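Side-chain contact in Orf11 (Staphylococcus phage P68, PDB 6O43), which is a potential phage lysin, probably helping to break down the staphylococcal cell wall: residues S84-G87 and T91-K94. Sequence-based numbering, arbitrary orientation.
Sequences SARG and TDAK. With I3C (5-amino-2,4,6-triiodobenzene-1,3-dicarboxylic acid), chain B.
The carboxylate of Asp-92 approaches Arg-86 not at the guanidinium but at the backbone: OD1 takes the N-H of Arg-86 at 2.7 Å in a nearly straight bond. The donor meets OD1 on its anti side, 24° out of the carboxylate plane. The guanidinium plane is turned 55° from that carboxylate, and one of its faces carries the carbonyl O of Ser-84, 3.2 Å above the plane and displaced from the centre of the group toward its edge. With CG beside its own backbone N (chi1 -59°) and the chain bent at chi2 and chi3, Arg-86 lays CB and CG across OD1, CG at 3.5 Å, while its end turns away toward a cation-pi contact with Phe-95. CG2 of Thr-91 touches CB of Arg-86 at 4.0 Å. A water donates to both O of Ser-84 and OD1 of Asp-92, and OD2 accepts the backbone N-H of Trp-79. Asp-92 thus ties two points of the preceding loop to the first turn of helix 89-104. On that loop, O of Arg-86 lies 3.2 Å from I3 of the triiodo compound, probably a phasing agent. The contact exemplifies a buried carboxylate satisfied by backbone N-H groups and water, without a salt bridge; these donors probably stabilise its charge, the guanidinium being close but not touching.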
ATOM      1  N   SER A  84      -6.682  -3.831  13.971  1.00 55.10           N
ATOM      2  CA  SER A  84      -6.603  -3.414  15.364  0.57 48.86           C
ATOM      3  C   SER A  84      -5.147  -3.305  15.797  1.00 48.62           C
ATOM      4  O   SER A  84      -4.301  -4.105  15.388  1.00 46.88           O
ATOM      5  CB  SER A  84      -7.347  -4.410  16.256  0.57 49.63           C
ATOM      6  OG  SER A  84      -8.472  -4.952  15.584  0.57 53.20           O
ATOM      7  N   ALA A  85      -4.854  -2.309  16.627  1.00 47.88           N
ATOM      8  CA  ALA A  85      -3.489  -2.066  17.067  1.00 51.11           C
ATOM      9  C   ALA A  85      -3.056  -3.102  18.098  1.00 52.58           C
ATOM     10  O   ALA A  85      -3.808  -3.426  19.022  1.00 56.55           O
ATOM     11  CB  ALA A  85      -3.368  -0.657  17.650  1.00 55.29           C
ATOM     12  N   ARG A  86      -1.842  -3.616  17.939  1.00 55.71           N
ATOM     13  CA  ARG A  86      -1.232  -4.450  18.966  1.00 57.41           C
ATOM     14  C   ARG A  86      -0.918  -3.577  20.185  1.00 60.52           C
ATOM     15  O   ARG A  86      -1.297  -2.404  20.263  1.00 50.73           O
ATOM     16  CB  ARG A  86       0.001  -5.156  18.412  1.00 55.47           C
ATOM     17  CG  ARG A  86      -0.277  -6.047  17.209  1.00 59.91           C
ATOM     18  CD  ARG A  86      -1.214  -7.195  17.561  1.00 64.67           C
ATOM     19  NE  ARG A  86      -2.283  -7.342  16.577  1.00 82.03           N
ATOM     20  CZ  ARG A  86      -3.576  -7.169  16.841  1.00 80.45           C
ATOM     21  NH1 ARG A  86      -3.968  -6.853  18.068  1.00 89.32           N
ATOM     22  NH2 ARG A  86      -4.478  -7.319  15.881  1.00 73.75           N
ATOM     23  N   GLY A  87      -0.192  -4.145  21.152  1.00 55.52           N
ATOM     24  CA  GLY A  87      -0.040  -3.502  22.448  1.00 63.23           C
ATOM     25  C   GLY A  87       1.017  -2.421  22.525  1.00 55.21           C
ATOM     26  O   GLY A  87       0.965  -1.588  23.436  1.00 61.63           O
ATOM     27  N   THR A  91       5.945  -3.929  18.584  1.00 54.90           N
ATOM     28  CA  THR A  91       5.187  -5.151  18.334  1.00 52.66           C
ATOM     29  C   THR A  91       4.204  -4.967  17.184  1.00 48.03           C
ATOM     30  O   THR A  91       3.989  -5.885  16.383  1.00 46.28           O
ATOM     31  CB  THR A  91       4.444  -5.575  19.603  1.00 56.45           C
ATOM     32  OG1 THR A  91       5.388  -5.873  20.641  1.00 57.66           O
ATOM     33  CG2 THR A  91       3.577  -6.800  19.330  1.00 58.87           C
ATOM     34  N   ASP A  92       3.601  -3.781  17.081  1.00 44.31           N
ATOM     35  CA  ASP A  92       2.613  -3.552  16.033  1.00 46.38           C
ATOM     36  C   ASP A  92       3.272  -3.460  14.661  1.00 44.53           C
ATOM     37  O   ASP A  92       2.749  -4.002  13.679  1.00 46.95           O
ATOM     38  CB  ASP A  92       1.812  -2.283  16.331  1.00 43.28           C
ATOM     39  CG  ASP A  92       0.560  -2.176  15.482  1.00 45.70           C
ATOM     40  OD1 ASP A  92      -0.437  -2.854  15.808  1.00 49.49           O
ATOM     41  OD2 ASP A  92       0.567  -1.430  14.482  1.00 44.81           O
ATOM     42  N   ALA A  93       4.414  -2.774  14.571  1.00 45.11           N
ATOM     43  CA  ALA A  93       5.106  -2.670  13.289  1.00 45.39           C
ATOM     44  C   ALA A  93       5.520  -4.041  12.775  1.00 47.44           C
ATOM     45  O   ALA A  93       5.341  -4.347  11.590  1.00 41.17           O
ATOM     46  CB  ALA A  93       6.323  -1.752  13.409  1.00 46.52           C
ATOM     47  N   LYS A  94       6.070  -4.885  13.653  1.00 40.76           N
ATOM     48  CA  LYS A  94       6.485  -6.221  13.234  1.00 42.97           C
ATOM     49  C   LYS A  94       5.282  -7.097  12.892  1.00 45.22           C
ATOM     50  O   LYS A  94       5.334  -7.896  11.948  1.00 40.70           O
ATOM     51  CB  LYS A  94       7.326  -6.879  14.328  1.00 43.27           C
ATOM     52  CG  LYS A  94       8.627  -6.159  14.664  1.00 44.71           C
ATOM     53  CD  LYS A  94       9.406  -6.945  15.709  1.00 48.34           C
ATOM     54  CE  LYS A  94      10.681  -6.233  16.126  1.00 50.48           C
ATOM     55  NZ  LYS A  94      11.378  -6.969  17.216  1.00 58.33           N
TER
HETATM   56  I3  I3C B 301      -0.147   0.572  20.750  0.52 83.77           I
HETATM   57  I2  I3C B 301       2.864   5.602  22.131  0.52 90.77           I
HETATM   58  I1  I3C B 301      -2.133   4.130  25.245  0.52 88.53           I
HETATM   59  O8  I3C B 301      -1.981   0.797  24.153  0.52 91.49           O
HETATM   60  O9  I3C B 301      -3.083   1.701  22.503  0.52 91.67           O
HETATM   61  C10 I3C B 301       0.524   5.849  24.322  0.52 92.54           C
HETATM   62  N13 I3C B 301       2.046   2.852  20.667  0.52 88.12           N
HETATM   63  C1  I3C B 301      -0.877   2.582  22.954  0.52 92.07           C
HETATM   64  C6  I3C B 301       0.038   2.300  21.950  0.52 89.81           C
HETATM   65  C5  I3C B 301       1.096   3.156  21.718  0.52 89.27           C
HETATM   66  C4  I3C B 301       1.246   4.295  22.485  0.52 92.54           C
HETATM   67  C3  I3C B 301       0.338   4.583  23.487  0.52 93.50           C
HETATM   68  C2  I3C B 301      -0.727   3.726  23.723  0.52 91.38           C
HETATM   69  C7  I3C B 301      -2.049   1.638  23.217  0.52 92.82           C
HETATM   70  O11 I3C B 301      -0.031   6.922  23.966  0.52 90.28           O
HETATM   71  O12 I3C B 301       1.237   5.820  25.359  0.52 91.92           O
HETATM   72  O   HOH W   1      -2.071  -3.490  13.682  1.00 41.40           O